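Local atomic coordinates of putative capsid protein of prophage (Escherichia coli CFT073, PDB entry 3BQW), a protein that is a putative phage major capsid protein, encoded by a prophage, that probably forms the building block of an icosahedral capsid shell. Residues A[26-31]-A[131-136]; A[71-76]-A[158-163]; A[212-217]-A[225-230]; A[298-303]-A[330-335]. All coordinates share one frame; numbering follows the deposited sequence.

Interaction 1 of 4, residues A[26-31]-A[131-136]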
# COMPACT_ATOMS: atom_id res chain seq x y z
N LYS A 26 -7.50 2.57 -10.99
CA LYS A 26 -8.71 2.49 -10.18
C LYS A 26 -8.56 1.59 -8.92
O LYS A 26 -9.29 1.79 -7.94
CB LYS A 26 -9.93 2.15 -11.05
CG LYS A 26 -10.37 0.72 -11.07
CD LYS A 26 -11.60 0.51 -12.01
CE LYS A 26 -12.98 0.64 -11.30
NZ LYS A 26 -14.14 0.19 -12.20
N PHE A 27 -7.63 0.64 -8.94
CA PHE A 27 -7.42 -0.26 -7.81
C PHE A 27 -6.08 -0.02 -7.13
O PHE A 27 -5.15 0.48 -7.74
CB PHE A 27 -7.48 -1.73 -8.26
CG PHE A 27 -8.69 -2.05 -9.09
CD1 PHE A 27 -9.96 -1.77 -8.61
CD2 PHE A 27 -8.56 -2.65 -10.32
CE1 PHE A 27 -11.09 -2.05 -9.38
CE2 PHE A 27 -9.69 -2.95 -11.09
CZ PHE A 27 -10.95 -2.64 -10.61
N SER A 28 -6.03 -0.40 -5.86
CA SER A 28 -4.84 -0.32 -5.02
C SER A 28 -4.63 -1.65 -4.29
O SER A 28 -5.55 -2.47 -4.18
CB SER A 28 -5.00 0.77 -3.96
OG SER A 28 -5.06 2.04 -4.57
N PRO A 29 -3.41 -1.89 -3.80
CA PRO A 29 -3.13 -3.11 -3.08
C PRO A 29 -4.02 -3.33 -1.84
O PRO A 29 -4.76 -2.43 -1.41
CB PRO A 29 -1.67 -2.93 -2.69
CG PRO A 29 -1.14 -2.04 -3.67
CD PRO A 29 -2.20 -1.08 -3.97
N LEU A 30 -3.94 -4.53 -1.29
CA LEU A 30 -4.91 -5.01 -0.31
C LEU A 30 -5.03 -4.19 0.99
O LEU A 30 -6.12 -3.83 1.38
CB LEU A 30 -4.63 -6.47 0.03
CG LEU A 30 -5.65 -7.16 0.96
CD1 LEU A 30 -6.96 -7.32 0.27
CD2 LEU A 30 -5.10 -8.48 1.50
N PHE A 31 -3.92 -3.97 1.70
CA PHE A 31 -3.96 -3.25 2.98
C PHE A 31 -4.46 -1.82 2.78
O PHE A 31 -5.30 -1.34 3.56
CB PHE A 31 -2.62 -3.27 3.67
CG PHE A 31 -2.34 -4.56 4.40
CD1 PHE A 31 -2.10 -5.75 3.70
CD2 PHE A 31 -2.36 -4.60 5.80
CE1 PHE A 31 -1.84 -6.95 4.39
CE2 PHE A 31 -2.11 -5.81 6.48
CZ PHE A 31 -1.85 -6.98 5.77
N ALA A 131 4.48 2.15 -8.68
CA ALA A 131 5.56 2.31 -7.72
C ALA A 131 5.14 3.17 -6.52
O ALA A 131 5.58 2.93 -5.39
CB ALA A 131 6.77 2.91 -8.39
N ILE A 132 4.34 4.21 -6.78
CA ILE A 132 3.81 5.06 -5.74
C ILE A 132 2.85 4.25 -4.87
O ILE A 132 2.89 4.38 -3.66
CB ILE A 132 3.13 6.35 -6.31
CG1 ILE A 132 4.18 7.27 -6.97
CG2 ILE A 132 2.41 7.15 -5.21
CD1 ILE A 132 3.60 8.15 -8.15
N LYS A 133 1.99 3.43 -5.49
CA LYS A 133 1.02 2.63 -4.75
C LYS A 133 1.69 1.52 -3.92
O LYS A 133 1.19 1.14 -2.87
CB LYS A 133 -0.05 2.04 -5.66
CG LYS A 133 -1.04 3.07 -6.14
CD LYS A 133 -2.24 2.51 -6.76
CE LYS A 133 -3.23 3.63 -7.20
NZ LYS A 133 -4.27 3.08 -8.13
N ALA A 134 2.81 1.01 -4.44
CA ALA A 134 3.65 0.03 -3.77
C ALA A 134 4.31 0.61 -2.53
O ALA A 134 4.32 -0.03 -1.49
CB ALA A 134 4.71 -0.48 -4.75
N ARG A 135 4.85 1.82 -2.62
CA ARG A 135 5.36 2.52 -1.43
C ARG A 135 4.26 2.73 -0.40
O ARG A 135 4.48 2.53 0.78
CB ARG A 135 6.02 3.85 -1.80
CG ARG A 135 6.35 4.78 -0.59
CD ARG A 135 7.67 4.47 -0.01
NE ARG A 135 8.64 4.60 -1.08
CZ ARG A 135 9.86 4.07 -1.09
NH1 ARG A 135 10.32 3.35 -0.05
NH2 ARG A 135 10.62 4.27 -2.18
N VAL A 136 3.10 3.15 -0.85
CA VAL A 136 1.99 3.33 0.05
C VAL A 136 1.59 2.03 0.76
O VAL A 136 1.29 2.06 1.96
CB VAL A 136 0.77 3.96 -0.67
CG1 VAL A 136 -0.46 3.97 0.21
CG2 VAL A 136 1.08 5.38 -1.10
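The flat carbonyl group of Phe27 is met on one side by the ammonium of Lys133, whose NZ donates a 2.8 Å bond to Phe27 O from 46° above the carbonyl plane, off its lone pairs. The Phe27 side chain leaves the backbone away from helix 113-146, and CG of Lys26 lies 3.3 Å above the plane of its ring, over the centre. The Pro29 ring meets the root of Lys133 at about a right angle, its CD 4.1 Å from Lys133 CB and its CG 4.0 Å from Lys133 O. Midway, the hydroxyl of Ser28 lies alongside the lysine chain, OG being 3.6 Å from both CD and CE of Lys133. That chain leaves the helix with CG anti to the carbonyl carbon (chi1 -73°) and is extended beyond it, so that its methylenes span the gap between backbones. NZ is also bonded to Glu24 O and weakly to Phe25 O. The long helix thus holds the connection between two short helices at two points: Lys133 meets carbonyls at and just past the end of helix 23-26, and Glu137, one turn on, accepts from Phe31 N in the first turn of helix 30-35, which Pro29 precedes as N-cap.

Interaction 2 of 4, residues A[71-76]-A[158-163]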
# COMPACT_ATOMS: atom_id res chain seq x y z
N VAL A 71 16.69 5.52 15.84
CA VAL A 71 15.61 6.45 16.15
C VAL A 71 15.95 7.20 17.44
O VAL A 71 16.24 6.58 18.45
CB VAL A 71 14.25 5.73 16.24
CG1 VAL A 71 13.14 6.73 16.58
CG2 VAL A 71 13.97 5.01 14.93
N GLN A 72 15.92 8.53 17.40
CA GLN A 72 16.15 9.38 18.58
C GLN A 72 14.82 9.68 19.26
O GLN A 72 14.28 10.78 19.13
CB GLN A 72 16.81 10.73 18.19
CG GLN A 72 17.98 10.67 17.23
CD GLN A 72 19.15 9.94 17.81
OE1 GLN A 72 19.93 10.51 18.58
NE2 GLN A 72 19.30 8.67 17.46
N ARG A 73 14.32 8.71 20.02
CA ARG A 73 12.99 8.81 20.62
C ARG A 73 12.88 9.90 21.69
O ARG A 73 11.79 10.38 21.97
CB ARG A 73 12.55 7.45 21.19
CG ARG A 73 12.30 6.34 20.16
CD ARG A 73 11.35 5.25 20.74
NE ARG A 73 9.97 5.74 20.74
CZ ARG A 73 9.12 5.63 19.71
NH1 ARG A 73 9.46 5.01 18.58
NH2 ARG A 73 7.90 6.14 19.83
N ASP A 74 14.01 10.28 22.28
CA ASP A 74 14.00 11.38 23.26
C ASP A 74 13.76 12.71 22.58
O ASP A 74 13.33 13.65 23.22
CB ASP A 74 15.29 11.41 24.10
CG ASP A 74 15.41 10.21 25.03
OD1 ASP A 74 14.40 9.48 25.21
OD2 ASP A 74 16.51 9.97 25.57
N LYS A 75 14.04 12.77 21.28
CA LYS A 75 13.74 13.95 20.46
C LYS A 75 12.42 13.85 19.69
O LYS A 75 12.15 14.69 18.85
CB LYS A 75 14.90 14.24 19.50
CG LYS A 75 16.19 14.66 20.22
CD LYS A 75 17.30 14.97 19.24
CE LYS A 75 18.64 15.08 19.97
NZ LYS A 75 19.76 15.23 18.98
N GLY A 76 11.59 12.86 19.98
CA GLY A 76 10.29 12.72 19.35
C GLY A 76 9.21 13.43 20.13
O GLY A 76 9.36 13.69 21.32
N ARG A 158 15.28 11.77 6.88
CA ARG A 158 14.66 10.52 7.31
C ARG A 158 14.24 10.56 8.78
O ARG A 158 15.03 10.90 9.64
CB ARG A 158 15.69 9.42 7.11
CG ARG A 158 15.20 8.03 7.10
CD ARG A 158 16.25 7.21 6.37
NE ARG A 158 15.93 5.80 6.38
CZ ARG A 158 16.53 4.88 7.15
NH1 ARG A 158 17.49 5.22 8.00
NH2 ARG A 158 16.13 3.62 7.06
N TYR A 159 12.98 10.24 9.06
CA TYR A 159 12.45 10.21 10.44
C TYR A 159 11.40 9.10 10.59
O TYR A 159 10.94 8.54 9.61
CB TYR A 159 11.85 11.56 10.80
CG TYR A 159 10.50 11.84 10.18
CD1 TYR A 159 9.32 11.64 10.91
CD2 TYR A 159 10.39 12.30 8.85
CE1 TYR A 159 8.09 11.87 10.37
CE2 TYR A 159 9.12 12.57 8.27
CZ TYR A 159 7.98 12.33 9.04
OH TYR A 159 6.72 12.57 8.53
N GLU A 160 11.03 8.81 11.84
CA GLU A 160 10.06 7.75 12.16
C GLU A 160 8.73 8.36 12.58
O GLU A 160 8.69 9.32 13.33
CB GLU A 160 10.58 6.83 13.27
CG GLU A 160 9.60 5.72 13.65
CD GLU A 160 9.91 5.05 14.95
OE1 GLU A 160 9.59 5.64 16.02
OE2 GLU A 160 10.46 3.93 14.91
N ILE A 161 7.65 7.80 12.04
CA ILE A 161 6.30 8.01 12.55
C ILE A 161 5.94 6.78 13.36
O ILE A 161 6.11 5.64 12.90
CB ILE A 161 5.24 8.12 11.41
CG1 ILE A 161 5.45 9.38 10.59
CG2 ILE A 161 3.83 8.14 12.00
CD1 ILE A 161 4.65 9.37 9.25
N ASP A 162 5.42 7.02 14.56
CA ASP A 162 4.97 5.96 15.43
C ASP A 162 3.53 6.22 15.85
O ASP A 162 3.23 7.21 16.54
CB ASP A 162 5.90 5.86 16.64
CG ASP A 162 5.59 4.68 17.53
OD1 ASP A 162 4.74 3.83 17.17
OD2 ASP A 162 6.23 4.59 18.60
N TRP A 163 2.64 5.35 15.40
CA TRP A 163 1.21 5.39 15.74
C TRP A 163 0.93 4.76 17.10
O TRP A 163 -0.20 4.79 17.57
CB TRP A 163 0.41 4.67 14.67
CG TRP A 163 0.62 5.24 13.27
CD1 TRP A 163 1.30 4.65 12.23
CD2 TRP A 163 0.18 6.52 12.78
NE1 TRP A 163 1.28 5.48 11.13
CE2 TRP A 163 0.60 6.62 11.43
CE3 TRP A 163 -0.53 7.59 13.36
CZ2 TRP A 163 0.33 7.74 10.64
CZ3 TRP A 163 -0.80 8.70 12.58
CH2 TRP A 163 -0.37 8.77 11.23
O HOH W 1 11.50 2.85 17.07
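Arg73 forms salt bridges to two carboxylates at once: NH1 lies 2.6 Å from Glu160 OE1, and NH2 is 2.6 Å from Asp162 OD2. The second pair is also a hydrogen bond, though a weak one, bent to 127° at the hydrogen. Neither carboxylate lies flat with the guanidinium; Glu160 is turned by 48° and Asp162 by 87°, and both oxygens approach obliquely. A bend at chi3 swings the arginine head across to the strand, where Glu160 and Asp162, two residues apart, project to the same side. The other glutamate oxygen is held by a water, which donates to Glu160 OE2 at 2.6 Å and accepts weakly from Arg73 NH1. Asp162 OD1 takes a bond from Lys164 N, which helps fix that carboxylate. Farther out, the two methyls of Val71 face the two glutamate oxygens side by side: CG2 is 3.7 Å from Glu160 OE2 and CG1 is 3.8 Å from Glu160 OE1. Strand 61-67 runs between the two partners, and Arg73 touches its Phe62. The result is a charge network over a central strand, in which Arg73, with Lys164 NZ near its NH2, probably balances two closely spaced acids.

Interaction 3 of 4, residues A[212-217]-A[225-230]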
# COMPACT_ATOMS: atom_id res chain seq x y z
N GLU A 212 3.16 -19.11 4.57
CA GLU A 212 3.61 -20.09 5.53
C GLU A 212 2.53 -20.26 6.59
O GLU A 212 2.22 -21.38 6.98
CB GLU A 212 4.95 -19.64 6.12
CG GLU A 212 5.49 -20.49 7.28
CD GLU A 212 5.58 -21.95 6.96
OE1 GLU A 212 5.80 -22.30 5.77
OE2 GLU A 212 5.43 -22.77 7.90
N VAL A 213 1.90 -19.16 7.00
CA VAL A 213 0.74 -19.23 7.89
C VAL A 213 -0.39 -20.08 7.31
O VAL A 213 -0.94 -20.93 7.99
CB VAL A 213 0.18 -17.85 8.28
CG1 VAL A 213 -1.04 -18.03 9.19
CG2 VAL A 213 1.25 -17.00 8.96
N TRP A 214 -0.75 -19.83 6.06
CA TRP A 214 -1.83 -20.58 5.43
C TRP A 214 -1.49 -22.07 5.34
O TRP A 214 -2.31 -22.89 5.69
CB TRP A 214 -2.15 -20.02 4.06
CG TRP A 214 -3.11 -20.83 3.28
CD1 TRP A 214 -2.88 -21.43 2.08
CD2 TRP A 214 -4.46 -21.17 3.65
NE1 TRP A 214 -4.01 -22.09 1.66
CE2 TRP A 214 -4.99 -21.95 2.59
CE3 TRP A 214 -5.28 -20.87 4.74
CZ2 TRP A 214 -6.30 -22.44 2.60
CZ3 TRP A 214 -6.58 -21.35 4.76
CH2 TRP A 214 -7.08 -22.14 3.69
N ARG A 215 -0.27 -22.39 4.90
CA ARG A 215 0.23 -23.78 4.85
C ARG A 215 0.04 -24.52 6.20
O ARG A 215 -0.49 -25.64 6.26
CB ARG A 215 1.72 -23.76 4.44
CG ARG A 215 2.35 -25.11 4.15
CD ARG A 215 3.91 -25.06 4.10
NE ARG A 215 4.56 -24.83 5.40
CZ ARG A 215 4.60 -25.72 6.41
NH1 ARG A 215 4.03 -26.92 6.29
NH2 ARG A 215 5.21 -25.42 7.56
N THR A 216 0.48 -23.88 7.28
CA THR A 216 0.40 -24.45 8.62
C THR A 216 -1.04 -24.59 9.12
O THR A 216 -1.45 -25.66 9.57
CB THR A 216 1.18 -23.57 9.59
OG1 THR A 216 2.52 -23.42 9.11
CG2 THR A 216 1.19 -24.17 11.02
N LEU A 217 -1.81 -23.50 9.03
CA LEU A 217 -3.21 -23.52 9.42
C LEU A 217 -3.98 -24.63 8.73
O LEU A 217 -4.75 -25.34 9.35
CB LEU A 217 -3.86 -22.16 9.13
CG LEU A 217 -5.34 -21.98 9.56
CD1 LEU A 217 -5.57 -22.37 11.04
CD2 LEU A 217 -5.79 -20.55 9.30
N GLU A 225 -12.01 -29.16 9.11
CA GLU A 225 -13.39 -29.49 9.48
C GLU A 225 -14.29 -28.24 9.68
O GLU A 225 -15.50 -28.33 9.52
CB GLU A 225 -13.38 -30.35 10.75
CG GLU A 225 -12.76 -31.77 10.53
CD GLU A 225 -12.53 -32.56 11.83
OE1 GLU A 225 -12.80 -32.03 12.95
OE2 GLU A 225 -12.08 -33.74 11.73
N LEU A 226 -13.69 -27.10 10.03
CA LEU A 226 -14.43 -25.84 10.23
C LEU A 226 -14.30 -24.89 9.04
O LEU A 226 -15.09 -23.97 8.89
CB LEU A 226 -13.93 -25.10 11.48
CG LEU A 226 -14.13 -25.78 12.82
CD1 LEU A 226 -13.51 -24.96 13.94
CD2 LEU A 226 -15.61 -26.04 13.07
N TYR A 227 -13.26 -25.12 8.23
CA TYR A 227 -12.96 -24.29 7.05
C TYR A 227 -14.15 -24.27 6.08
O TYR A 227 -14.58 -25.32 5.59
CB TYR A 227 -11.68 -24.83 6.37
CG TYR A 227 -11.28 -24.23 5.03
CD1 TYR A 227 -11.53 -22.89 4.72
CD2 TYR A 227 -10.61 -25.00 4.08
CE1 TYR A 227 -11.16 -22.36 3.50
CE2 TYR A 227 -10.23 -24.48 2.85
CZ TYR A 227 -10.50 -23.15 2.56
OH TYR A 227 -10.11 -22.61 1.32
N ASP A 228 -14.65 -23.07 5.82
CA ASP A 228 -15.81 -22.86 4.96
C ASP A 228 -15.38 -22.19 3.67
O ASP A 228 -15.35 -20.96 3.58
CB ASP A 228 -16.84 -22.01 5.71
CG ASP A 228 -18.19 -22.01 5.06
OD1 ASP A 228 -18.30 -22.35 3.86
OD2 ASP A 228 -19.15 -21.66 5.78
N LEU A 229 -15.04 -23.03 2.68
CA LEU A 229 -14.64 -22.59 1.33
C LEU A 229 -15.68 -21.70 0.62
O LEU A 229 -15.32 -20.91 -0.25
CB LEU A 229 -14.32 -23.82 0.45
CG LEU A 229 -13.81 -23.62 -0.99
CD1 LEU A 229 -12.44 -22.96 -1.04
CD2 LEU A 229 -13.79 -24.95 -1.76
N SER A 230 -16.95 -21.82 1.00
CA SER A 230 -18.02 -21.04 0.37
C SER A 230 -17.83 -19.54 0.51
O SER A 230 -17.42 -19.05 1.57
CB SER A 230 -19.39 -21.40 0.95
OG SER A 230 -20.15 -20.22 1.16
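Tyr227 receives the edge of Trp214 on one face of its ring. Segment 225-230 starts in the weakly bonded end of helix 221-226, where Glu225 makes a long, weak ion pair with Lys222 and Leu226 packs on Leu254. At Tyr227 the side chain starts out toward helix 211-218, with CG anti to the backbone N (chi1 173°). Trp214, likewise anti (chi1 173°), extends its six-membered ring to meet it. CH2 of Trp214 touches CZ of Tyr227 at 3.7 Å and stands over the rim of the phenol ring, not its centre; it is 3.9 Å from Tyr227 OH. The centroids are 5.5 Å apart and the planes make 76°, a T-shaped stack in which the indole supplies the edge. The phenol oxygen is bonded to Lys251 O, which ties down the far end of the ring. Asp228 follows with an Asx turn, its OD1 accepting from Ser230 N at 3.2 Å. On helix 211-218, Arg215 grips Glu212 side-on: NE reaches OE1 of Glu212 at 2.8 Å, and NH2 reaches its OE2 at 2.7 Å. The aromatic pair lies against the mixed sheet, Trp214 on Met209 of strand 206-209 and Val261 of strand 257-267, Tyr227 on Leu259, while the Asp228 backbone bonds to Tyr253 of strand 248-254. Helix 211-218 and the segment that follows helix 221-226 are thereby joined over these strands.

Interaction 4 of 4, residues A[298-303]-A[330-335]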
# COMPACT_ATOMS: atom_id res chain seq x y z
N ILE A 298 1.56 18.93 -4.02
CA ILE A 298 2.56 18.82 -5.07
C ILE A 298 3.42 20.09 -5.03
O ILE A 298 2.88 21.20 -4.92
CB ILE A 298 1.92 18.67 -6.43
CG1 ILE A 298 0.92 17.49 -6.44
CG2 ILE A 298 3.00 18.49 -7.50
CD1 ILE A 298 1.59 16.14 -6.34
N MET A 299 4.74 19.91 -5.08
CA MET A 299 5.69 21.00 -4.86
C MET A 299 6.44 21.44 -6.14
O MET A 299 7.21 22.40 -6.09
CB MET A 299 6.67 20.64 -3.72
CG MET A 299 6.03 20.68 -2.31
SD MET A 299 5.11 22.23 -1.88
CE MET A 299 6.48 23.20 -1.24
N ASP A 300 6.17 20.77 -7.25
CA ASP A 300 6.70 21.14 -8.56
C ASP A 300 6.31 22.56 -8.98
O ASP A 300 5.13 22.95 -8.89
CB ASP A 300 6.17 20.14 -9.61
CG ASP A 300 6.74 20.39 -10.99
OD1 ASP A 300 7.95 20.16 -11.17
OD2 ASP A 300 5.97 20.80 -11.88
N GLN A 301 7.29 23.33 -9.48
CA GLN A 301 7.04 24.72 -9.82
C GLN A 301 5.90 24.88 -10.80
O GLN A 301 5.11 25.81 -10.66
CB GLN A 301 8.29 25.45 -10.35
CG GLN A 301 8.03 26.97 -10.49
CD GLN A 301 9.23 27.80 -10.93
OE1 GLN A 301 10.00 28.32 -10.11
NE2 GLN A 301 9.37 27.96 -12.25
N GLU A 302 5.79 23.99 -11.79
CA GLU A 302 4.74 24.11 -12.80
C GLU A 302 3.39 23.76 -12.19
O GLU A 302 2.36 24.34 -12.57
CB GLU A 302 5.02 23.23 -14.01
CG GLU A 302 3.97 23.29 -15.12
CD GLU A 302 3.91 24.62 -15.88
OE1 GLU A 302 4.82 25.48 -15.71
OE2 GLU A 302 2.94 24.81 -16.66
N ALA A 303 3.39 22.82 -11.26
CA ALA A 303 2.20 22.55 -10.45
C ALA A 303 1.86 23.81 -9.63
O ALA A 303 0.71 24.26 -9.63
CB ALA A 303 2.42 21.34 -9.53
N GLN A 330 7.43 11.82 -15.72
CA GLN A 330 7.64 11.79 -14.29
C GLN A 330 6.33 12.07 -13.58
O GLN A 330 5.54 12.91 -14.02
CB GLN A 330 8.66 12.85 -13.92
CG GLN A 330 8.97 12.98 -12.47
CD GLN A 330 9.94 14.09 -12.21
OE1 GLN A 330 9.64 15.24 -12.53
NE2 GLN A 330 11.11 13.77 -11.67
N THR A 331 6.10 11.41 -12.46
CA THR A 331 4.89 11.58 -11.66
C THR A 331 5.25 11.93 -10.20
O THR A 331 5.89 11.15 -9.49
CB THR A 331 4.02 10.31 -11.71
OG1 THR A 331 3.85 9.91 -13.07
CG2 THR A 331 2.65 10.56 -11.05
N HIS A 332 4.80 13.11 -9.78
CA HIS A 332 4.93 13.60 -8.41
C HIS A 332 3.79 13.09 -7.53
O HIS A 332 2.64 13.06 -7.95
CB HIS A 332 4.91 15.13 -8.39
CG HIS A 332 6.14 15.75 -8.98
ND1 HIS A 332 6.51 15.56 -10.29
CD2 HIS A 332 7.08 16.55 -8.43
CE1 HIS A 332 7.62 16.23 -10.53
NE2 HIS A 332 8.00 16.82 -9.41
N SER A 333 4.13 12.71 -6.30
CA SER A 333 3.15 12.31 -5.27
C SER A 333 3.78 12.34 -3.87
O SER A 333 4.96 12.05 -3.71
CB SER A 333 2.63 10.90 -5.55
OG SER A 333 1.46 10.62 -4.80
N ALA A 334 2.97 12.67 -2.86
CA ALA A 334 3.44 12.74 -1.46
C ALA A 334 2.43 12.08 -0.53
O ALA A 334 1.84 12.73 0.30
CB ALA A 334 3.70 14.22 -1.04
N PRO A 335 2.24 10.77 -0.68
CA PRO A 335 1.29 9.99 0.10
C PRO A 335 1.79 9.53 1.46
O PRO A 335 2.99 9.24 1.63
CB PRO A 335 1.04 8.77 -0.78
CG PRO A 335 2.36 8.55 -1.45
CD PRO A 335 2.95 9.91 -1.66
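His332 contributes the largest share of the buried surface, facing Asp300 with its ring and Ile298 with its CB and backbone. The CB of Asp300 sits over one face of the imidazole, 4.1 Å from the ring centroid and 24° off the ring normal, in a CH-pi contact displaced toward the NE2 and CD2 rim. With CG anti to the backbone N (chi1 -176°), the aspartate carries its carboxylate past the ring, its plane inclined by 54° to it; OD1 of Asp300 comes only to 3.8 Å from NE2 of His332, and no hydrogen bond forms. Ile298 packs against the stem of the histidine: its CG2 is 4.0 Å from His332 CB, and its CD1 reaches across to the strand, 3.6 Å from His332 O. The polar partners of the carboxylate are not on His332: OD2 of Asp300 caps the helix beginning at Gln301, accepting weakly from Glu302 N at 3.2 Å and from Ala303 N at 3.3 Å, and makes a salt bridge with Lys316 of strand 314-319. Lys316 also touches His332, whose backbone pairs with Tyr314 on the same strand. Across the segments the contact is thus apolar in character although an acid and an imidazole make it: the aspartate offers its methylene to the ring, while its charge is probably balanced mainly by Lys316, with weak help from the helix N-terminus.

Overall arrangement
Along the chain, interactions 1 and 2 interlock, their segments alternating, while interactions 3 and 4 follow in turn. Interactions 1 and 4 have centres about 18 Å apart and touch directly: Ile132 and Val136 of helix 113-146 pack on Thr331, Ser333 and Pro335 of strand 327-338, so the long helix takes part in both surroundings. Interaction 2, in the four-stranded antiparallel sheet, is centred about 25 Å from interaction 1. Interactions 3 and 4 lie on opposite sides of the chain's centre, about 44 Å between centres, each beside its own mixed sheet. A long helix packed on a sheet, with further sheets in the same chain, is consistent with the HK97-like fold expected of this capsid family.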